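Local coordinates for protein apical membrane antigen AMA1 (Toxoplasma gondii ME49, PDB 4YIV) that takes part in host cell invasion as an essential microneme protein of the moving junction that forms between parasite and host cell membranes, at residues F27-T30 against H31-S35; Y304-T307 against T308-K312. One frame throughout, in Å; residues are numbered along the deposited sequence. Where two conformers were deposited one is given.

Contact 1: residues F27-T30 against H31-S35; sequences FNLT and HHHQS. With CO (cobalt (II) ion), chain I; NAG (2-acetamido-2-deoxy-beta-D-glucopyranose), chain B.
Asn-28 uses its side-chain amide twice: ND2 is joined covalently to C1 of an N-acetylglucosamine, while OD1 accepts the backbone N-H of His-31. The asparagine opens the Asn-Leu-Thr sequon of N-glycosylation and is the centre of an inverse gamma turn, after which residues 31-33 adopt helical backbone angles. CG anti to the backbone N (chi1 -168°) places OD1 by the N-H groups that follow. His-31 N reaches OD1 at 3.1 Å from well above the carbonyl plane, and Thr-30 N adds a weak bond to the same oxygen. Asn-28 O receives two more weak bonds, from His-31 N and His-32 N, and Gln-34 N closes the turn on Leu-29 O at 3.0 Å, in a nearly straight bond. Leu-29 CD2 touches His-33 CB at 3.8 Å, while beyond it the His-33 ring is held by Gly-36 and Cys-59.

The His-31 side chain passes beside the sugar, its CB 3.4 Å from Asn-28 CG, and its ring leads away to a cobalt ion, modelled at a short 1.7 Å from NE2. Glu-25, His-31 and His-32 form the site, with three waters. The cobalt lies in plane at the edge of the His-32 ring but 2.8 Å from NE2, too long for a firm bond; in one of two deposited conformers this nitrogen hydrogen-bonds Glu-25 OE1, with the CB of His-31 near the margin of one ring face, 3.8 Å from its plane.

Contact 2: residues Y304-T307 against T308-K312; sequences YVDT and TGEGK
The Tyr-304 ring meets the Lys-312 side chain, with CE1 and CZ both 3.6 Å from Lys-312 CB; the carbonyl oxygen of Lys-312 approaches the same ring obliquely. The tyrosine CG stands between its own backbone N and carbonyl carbon (chi1 68°), a setting that brings the ring across to the neighbouring strand, and Ile-257 of strand 256-259 touches both side chains. The second flat group, the carboxylate of Glu-310, is met at OE2 on its anti side by the hydroxyl of Thr-308, which donates a short bond of 2.5 Å from OG1, while OE1 turns to a salt bridge with Arg-259.

Extended beyond CG, Lys-312 crosses over Asp-306 and ends with NZ 3.4 Å from Asp-306 OD2, a salt bridge whose hydrogen bond is weak. A long salt bridge of 4.0 Å joins Lys-312 NZ to Glu-310 OE2, which lies 3.8 Å from Asp-306 OD2. Placed near both, the ammonium would probably ease the repulsion between the carboxylates. On the opposite face of the sheet from Tyr-304 and Lys-312, Val-305 CG1 packs against Gly-309 CA at 3.6 Å.

Backbone bonds set this register. Tyr-304 and Lys-312 form an antiparallel hydrogen-bonded pair, exchanging bonds in both directions; Val-305 and Gly-311 form the non-hydrogen-bonded pair next to it. Asp-306 N then binds Glu-310 O at 2.9 Å, and Asp-306 O receives Gly-309 N at 2.7 Å, closing a type I turn. Gly-309 has a positive phi of 86°, where a side chain would press on the preceding carbonyl. Together these bonds define a 3:5 beta hairpin: a type I turn followed by a G1 beta bulge, joining strands 300-305 and 311-316.

How the contacts relate
From the N terminus, helix 18-25 runs into contact 1, a tight turn in the loop that leads on to strand 43-47. Contact 2 comes much later, where strand 300-305 folds back into strand 311-316. The two are in series, neither nested nor crossed, with centres about 30 Å apart and nearest atoms about 15 Å apart. Strand 300-305 still relates them: Tyr-300 at its start hydrogen-bonds the backbone of Leu-29, while its far end enters the hairpin turn. Contact 1 thus lies by the start of this strand, and contact 2 at its far, exposed end, where it turns within the antiparallel sheet bordered by strands 233-234 and 256-259.

Contact 1: residues F27-T30 against H31-S35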
ATOM      1  N   PHE A  27       5.254  -0.821  11.128  1.00 28.35           N
ATOM      2  CA  PHE A  27       3.858  -0.422  11.082  1.00 27.68           C
ATOM      3  C   PHE A  27       3.675   1.077  11.068  1.00 27.54           C
ATOM      4  O   PHE A  27       2.548   1.561  10.980  1.00 32.86           O
ATOM      5  CB  PHE A  27       3.108  -1.023  12.253  1.00 26.33           C
ATOM      6  CG  PHE A  27       3.067  -2.519  12.216  1.00 29.13           C
ATOM      7  CD1 PHE A  27       2.404  -3.169  11.204  1.00 25.12           C
ATOM      8  CD2 PHE A  27       3.744  -3.279  13.169  1.00 34.03           C
ATOM      9  CE1 PHE A  27       2.373  -4.548  11.143  1.00 30.61           C
ATOM     10  CE2 PHE A  27       3.721  -4.654  13.116  1.00 30.31           C
ATOM     11  CZ  PHE A  27       3.035  -5.294  12.113  1.00 29.95           C
ATOM     12  N   ASN A  28       4.760   1.823  11.179  1.00 27.58           N
ATOM     13  CA  ASN A  28       4.688   3.278  11.199  1.00 28.33           C
ATOM     14  C   ASN A  28       4.758   3.866   9.815  1.00 20.81           C
ATOM     15  O   ASN A  28       5.782   4.192   9.349  1.00 23.98           O
ATOM     16  CB  ASN A  28       5.742   3.902  12.118  1.00 31.44           C
ATOM     17  CG  ASN A  28       5.494   5.380  12.370  1.00 38.53           C
ATOM     18  OD1 ASN A  28       4.761   6.012  11.643  1.00 36.37           O
ATOM     19  ND2 ASN A  28       6.088   5.921  13.422  1.00 27.17           N
ATOM     20  N   LEU A  29       3.619   3.979   9.178  1.00 25.91           N
ATOM     21  CA  LEU A  29       3.563   4.493   7.818  1.00 23.06           C
ATOM     22  C   LEU A  29       3.867   5.986   7.722  1.00 25.18           C
ATOM     23  O   LEU A  29       4.192   6.504   6.652  1.00 20.32           O
ATOM     24  CB  LEU A  29       2.193   4.207   7.220  1.00 21.81           C
ATOM     25  CG  LEU A  29       1.941   2.715   7.033  1.00 18.17           C
ATOM     26  CD1 LEU A  29       0.457   2.366   6.864  1.00 22.88           C
ATOM     27  CD2 LEU A  29       2.762   2.223   5.781  1.00 21.23           C
ATOM     28  N   THR A  30       3.771   6.706   8.825  1.00 25.67           N
ATOM     29  CA  THR A  30       4.184   8.109   8.768  1.00 25.35           C
ATOM     30  C   THR A  30       5.709   8.253   8.619  1.00 29.89           C
ATOM     31  O   THR A  30       6.222   9.146   7.942  1.00 35.03           O
ATOM     32  CB  THR A  30       3.738   8.872  10.041  1.00 32.13           C
ATOM     33  OG1 THR A  30       2.339   8.660  10.259  1.00 31.96           O
ATOM     34  CG2 THR A  30       4.003  10.345   9.861  1.00 37.75           C
ATOM     35  N   HIS A  31       6.390   7.350   9.328  1.00 28.25           N
ATOM     36  CA  HIS A  31       7.843   7.281   9.409  1.00 32.43           C
ATOM     37  C   HIS A  31       8.525   6.869   8.103  1.00 32.23           C
ATOM     38  O   HIS A  31       9.397   7.536   7.603  1.00 30.90           O
ATOM     39  CB  HIS A  31       8.250   6.335  10.558  1.00 40.53           C
ATOM     40  CG  HIS A  31       9.725   6.289  10.819  1.00 43.59           C
ATOM     41  ND1 HIS A  31      10.541   7.388  10.666  1.00 43.36           N
ATOM     42  CD2 HIS A  31      10.526   5.284  11.252  1.00 48.87           C
ATOM     43  CE1 HIS A  31      11.784   7.062  10.968  1.00 41.45           C
ATOM     44  NE2 HIS A  31      11.803   5.789  11.327  1.00 23.32           N
ATOM     45  N   HIS A  32       8.107   5.755   7.546  1.00 29.57           N
ATOM     46  CA  HIS A  32       8.758   5.144   6.406  0.60 30.58           C
ATOM     47  C   HIS A  32       8.057   5.474   5.083  1.00 28.94           C
ATOM     48  O   HIS A  32       8.658   5.897   4.118  1.00 36.81           O
ATOM     49  CB  HIS A  32       8.782   3.640   6.672  0.60 29.00           C
ATOM     50  CG  HIS A  32       9.337   3.306   8.012  0.60 30.85           C
ATOM     51  ND1 HIS A  32       8.827   2.318   8.825  0.60 26.35           N
ATOM     52  CD2 HIS A  32      10.372   3.855   8.688  0.60 34.76           C
ATOM     53  CE1 HIS A  32       9.528   2.270   9.938  0.60 34.60           C
ATOM     54  NE2 HIS A  32      10.482   3.175   9.871  0.60 39.17           N
ATOM     55  N   HIS A  33       6.744   5.273   5.061  1.00 22.46           N
ATOM     56  CA  HIS A  33       6.048   5.479   3.777  1.00 23.24           C
ATOM     57  C   HIS A  33       5.993   6.971   3.394  1.00 20.95           C
ATOM     58  O   HIS A  33       6.335   7.338   2.269  1.00 20.02           O
ATOM     59  CB  HIS A  33       4.614   4.890   3.802  1.00 22.77           C
ATOM     60  CG  HIS A  33       3.866   5.084   2.509  1.00 21.39           C
ATOM     61  ND1 HIS A  33       4.243   4.467   1.335  1.00 22.36           N
ATOM     62  CD2 HIS A  33       2.766   5.826   2.207  1.00 19.17           C
ATOM     63  CE1 HIS A  33       3.412   4.824   0.365  1.00 18.75           C
ATOM     64  NE2 HIS A  33       2.508   5.647   0.868  1.00 20.14           N
ATOM     65  N   GLN A  34       5.519   7.797   4.332  1.00 21.66           N
ATOM     66  CA  GLN A  34       5.668   9.260   4.290  1.00 23.70           C
ATOM     67  C   GLN A  34       4.839   9.988   3.216  1.00 25.44           C
ATOM     68  O   GLN A  34       5.121  11.140   2.881  1.00 25.28           O
ATOM     69  CB  GLN A  34       7.150   9.636   4.111  1.00 22.40           C
ATOM     70  CG  GLN A  34       7.979   9.311   5.304  1.00 29.05           C
ATOM     71  CD  GLN A  34       9.420   9.698   5.093  1.00 37.86           C
ATOM     72  OE1 GLN A  34      10.227   8.898   4.644  1.00 38.57           O
ATOM     73  NE2 GLN A  34       9.741  10.950   5.393  1.00 41.97           N
ATOM     74  N   SER A  35       3.794   9.353   2.715  1.00 22.71           N
ATOM     75  CA  SER A  35       2.984   9.973   1.672  1.00 19.86           C
ATOM     76  C   SER A  35       1.587   9.385   1.695  1.00 17.84           C
ATOM     77  O   SER A  35       1.297   8.522   2.501  1.00 19.85           O
ATOM     78  CB  SER A  35       3.634   9.762   0.306  1.00 21.90           C
ATOM     79  OG  SER A  35       3.134  10.691  -0.640  1.00 23.13           O
TER
HETATM   80 CO    CO I 508      12.711   4.335  11.194  0.75 56.83          CO
HETATM   81  C1  NAG B 501       5.875   7.271  13.992  1.00 43.94           C
HETATM   82  C2  NAG B 501       6.045   7.629  15.466  1.00 45.99           C
HETATM   83  C3  NAG B 501       5.950   9.132  15.687  1.00 44.26           C
HETATM   84  C4  NAG B 501       6.902   9.853  14.748  1.00 46.70           C
HETATM   85  C5  NAG B 501       6.634   9.431  13.309  1.00 47.63           C
HETATM   86  C6  NAG B 501       7.592  10.131  12.351  1.00 42.92           C
HETATM   87  C7  NAG B 501       5.201   5.682  16.642  1.00 41.61           C
HETATM   88  C8  NAG B 501       4.027   5.062  17.341  1.00 37.97           C
HETATM   89  N2  NAG B 501       5.043   6.947  16.262  1.00 42.39           N
HETATM   90  O3  NAG B 501       6.288   9.440  17.044  1.00 54.61           O
HETATM   91  O4  NAG B 501       6.724  11.268  14.875  1.00 56.28           O
HETATM   92  O5  NAG B 501       6.778   8.017  13.173  1.00 42.01           O
HETATM   93  O6  NAG B 501       8.925   9.665  12.584  1.00 47.36           O
HETATM   94  O7  NAG B 501       6.234   5.066  16.437  1.00 50.33           O
HETATM   95  O   HOH W   1      13.139   4.987  13.553  1.00 53.24           O
HETATM   96  O   HOH W   2      14.385   5.547  11.531  1.00 41.07           O
HETATM   97  O   HOH W   3      13.810   4.311   9.364  1.00 49.23           O

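Contact 2: residues Y304-T307 against T308-K312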
ATOM      1  N   TYR A 304     -11.812  -8.678  14.414  1.00 27.48           N
ATOM      2  CA  TYR A 304     -11.943  -9.423  15.660  1.00 29.00           C
ATOM      3  C   TYR A 304     -13.386  -9.878  15.770  1.00 33.71           C
ATOM      4  O   TYR A 304     -14.217  -9.507  14.954  1.00 32.14           O
ATOM      5  CB  TYR A 304     -11.538  -8.585  16.875  1.00 30.23           C
ATOM      6  CG  TYR A 304     -12.474  -7.424  17.188  1.00 33.03           C
ATOM      7  CD1 TYR A 304     -12.495  -6.283  16.397  1.00 32.60           C
ATOM      8  CD2 TYR A 304     -13.324  -7.479  18.272  1.00 32.43           C
ATOM      9  CE1 TYR A 304     -13.344  -5.234  16.678  1.00 31.10           C
ATOM     10  CE2 TYR A 304     -14.177  -6.439  18.573  1.00 37.41           C
ATOM     11  CZ  TYR A 304     -14.189  -5.318  17.780  1.00 38.30           C
ATOM     12  OH  TYR A 304     -15.042  -4.283  18.091  1.00 37.16           O
ATOM     13  N   VAL A 305     -13.664 -10.696  16.780  1.00 35.13           N
ATOM     14  CA  VAL A 305     -14.989 -11.240  16.987  1.00 36.96           C
ATOM     15  C   VAL A 305     -15.491 -10.718  18.319  1.00 40.34           C
ATOM     16  O   VAL A 305     -14.828 -10.849  19.345  1.00 39.38           O
ATOM     17  CB  VAL A 305     -14.985 -12.769  16.971  1.00 43.41           C
ATOM     18  CG1 VAL A 305     -16.387 -13.305  17.265  1.00 43.09           C
ATOM     19  CG2 VAL A 305     -14.507 -13.260  15.616  1.00 40.00           C
ATOM     20  N   ASP A 306     -16.635 -10.055  18.267  1.00 42.25           N
ATOM     21  CA  ASP A 306     -17.217  -9.425  19.435  1.00 51.18           C
ATOM     22  C   ASP A 306     -17.749 -10.526  20.368  1.00 53.88           C
ATOM     23  O   ASP A 306     -17.949 -11.665  19.941  1.00 45.24           O
ATOM     24  CB  ASP A 306     -18.332  -8.467  19.000  1.00 54.87           C
ATOM     25  CG  ASP A 306     -18.714  -7.469  20.075  1.00 69.79           C
ATOM     26  OD1 ASP A 306     -17.808  -6.840  20.679  1.00 62.18           O
ATOM     27  OD2 ASP A 306     -19.938  -7.317  20.304  1.00 77.42           O
ATOM     28  N   THR A 307     -17.964 -10.188  21.635  1.00 59.07           N
ATOM     29  CA  THR A 307     -18.438 -11.156  22.627  1.00 62.82           C
ATOM     30  C   THR A 307     -19.718 -11.858  22.153  1.00 60.90           C
ATOM     31  O   THR A 307     -19.988 -13.005  22.514  1.00 62.27           O
ATOM     32  CB  THR A 307     -18.695 -10.471  23.984  1.00 58.73           C
ATOM     33  OG1 THR A 307     -19.755  -9.518  23.837  1.00 66.21           O
ATOM     34  CG2 THR A 307     -17.431  -9.754  24.481  1.00 59.51           C
ATOM     35  N   THR A 308     -20.492 -11.163  21.326  1.00 58.66           N
ATOM     36  CA  THR A 308     -21.735 -11.699  20.792  1.00 58.65           C
ATOM     37  C   THR A 308     -21.522 -12.560  19.560  1.00 55.35           C
ATOM     38  O   THR A 308     -22.484 -13.030  18.957  1.00 59.45           O
ATOM     39  CB  THR A 308     -22.691 -10.572  20.420  1.00 65.24           C
ATOM     40  OG1 THR A 308     -22.105  -9.791  19.367  1.00 70.16           O
ATOM     41  CG2 THR A 308     -22.964  -9.677  21.635  1.00 65.36           C
ATOM     42  N   GLY A 309     -20.268 -12.744  19.164  1.00 54.47           N
ATOM     43  CA  GLY A 309     -19.943 -13.578  18.015  1.00 55.97           C
ATOM     44  C   GLY A 309     -19.977 -12.890  16.653  1.00 50.63           C
ATOM     45  O   GLY A 309     -19.734 -13.542  15.643  1.00 53.53           O
ATOM     46  N   GLU A 310     -20.275 -11.591  16.612  1.00 50.33           N
ATOM     47  CA  GLU A 310     -20.288 -10.840  15.351  1.00 51.59           C
ATOM     48  C   GLU A 310     -18.857 -10.447  14.923  1.00 40.82           C
ATOM     49  O   GLU A 310     -18.069  -9.989  15.750  1.00 38.30           O
ATOM     50  CB  GLU A 310     -21.130  -9.568  15.476  1.00 54.08           C
ATOM     51  CG  GLU A 310     -22.470  -9.711  16.204  1.00 65.24           C
ATOM     52  CD  GLU A 310     -23.027  -8.356  16.659  1.00 75.15           C
ATOM     53  OE1 GLU A 310     -23.785  -7.739  15.879  1.00 74.04           O
ATOM     54  OE2 GLU A 310     -22.699  -7.896  17.783  1.00 73.41           O
ATOM     55  N   GLY A 311     -18.531 -10.613  13.647  1.00 36.76           N
ATOM     56  CA  GLY A 311     -17.249 -10.138  13.148  1.00 35.06           C
ATOM     57  C   GLY A 311     -17.273  -8.613  13.121  1.00 33.96           C
ATOM     58  O   GLY A 311     -18.262  -8.026  12.684  1.00 35.12           O
ATOM     59  N   LYS A 312     -16.204  -7.978  13.592  1.00 32.59           N
ATOM     60  CA  LYS A 312     -16.110  -6.511  13.577  1.00 32.68           C
ATOM     61  C   LYS A 312     -14.742  -6.033  13.091  1.00 32.51           C
ATOM     62  O   LYS A 312     -13.763  -6.784  13.091  1.00 30.58           O
ATOM     63  CB  LYS A 312     -16.421  -5.950  14.969  1.00 37.05           C
ATOM     64  CG  LYS A 312     -17.908  -6.143  15.304  1.00 40.55           C
ATOM     65  CD  LYS A 312     -18.311  -5.473  16.583  1.00 49.40           C
ATOM     66  CE  LYS A 312     -19.824  -5.554  16.802  1.00 50.37           C
ATOM     67  NZ  LYS A 312     -20.181  -4.813  18.043  1.00 59.83           N
TER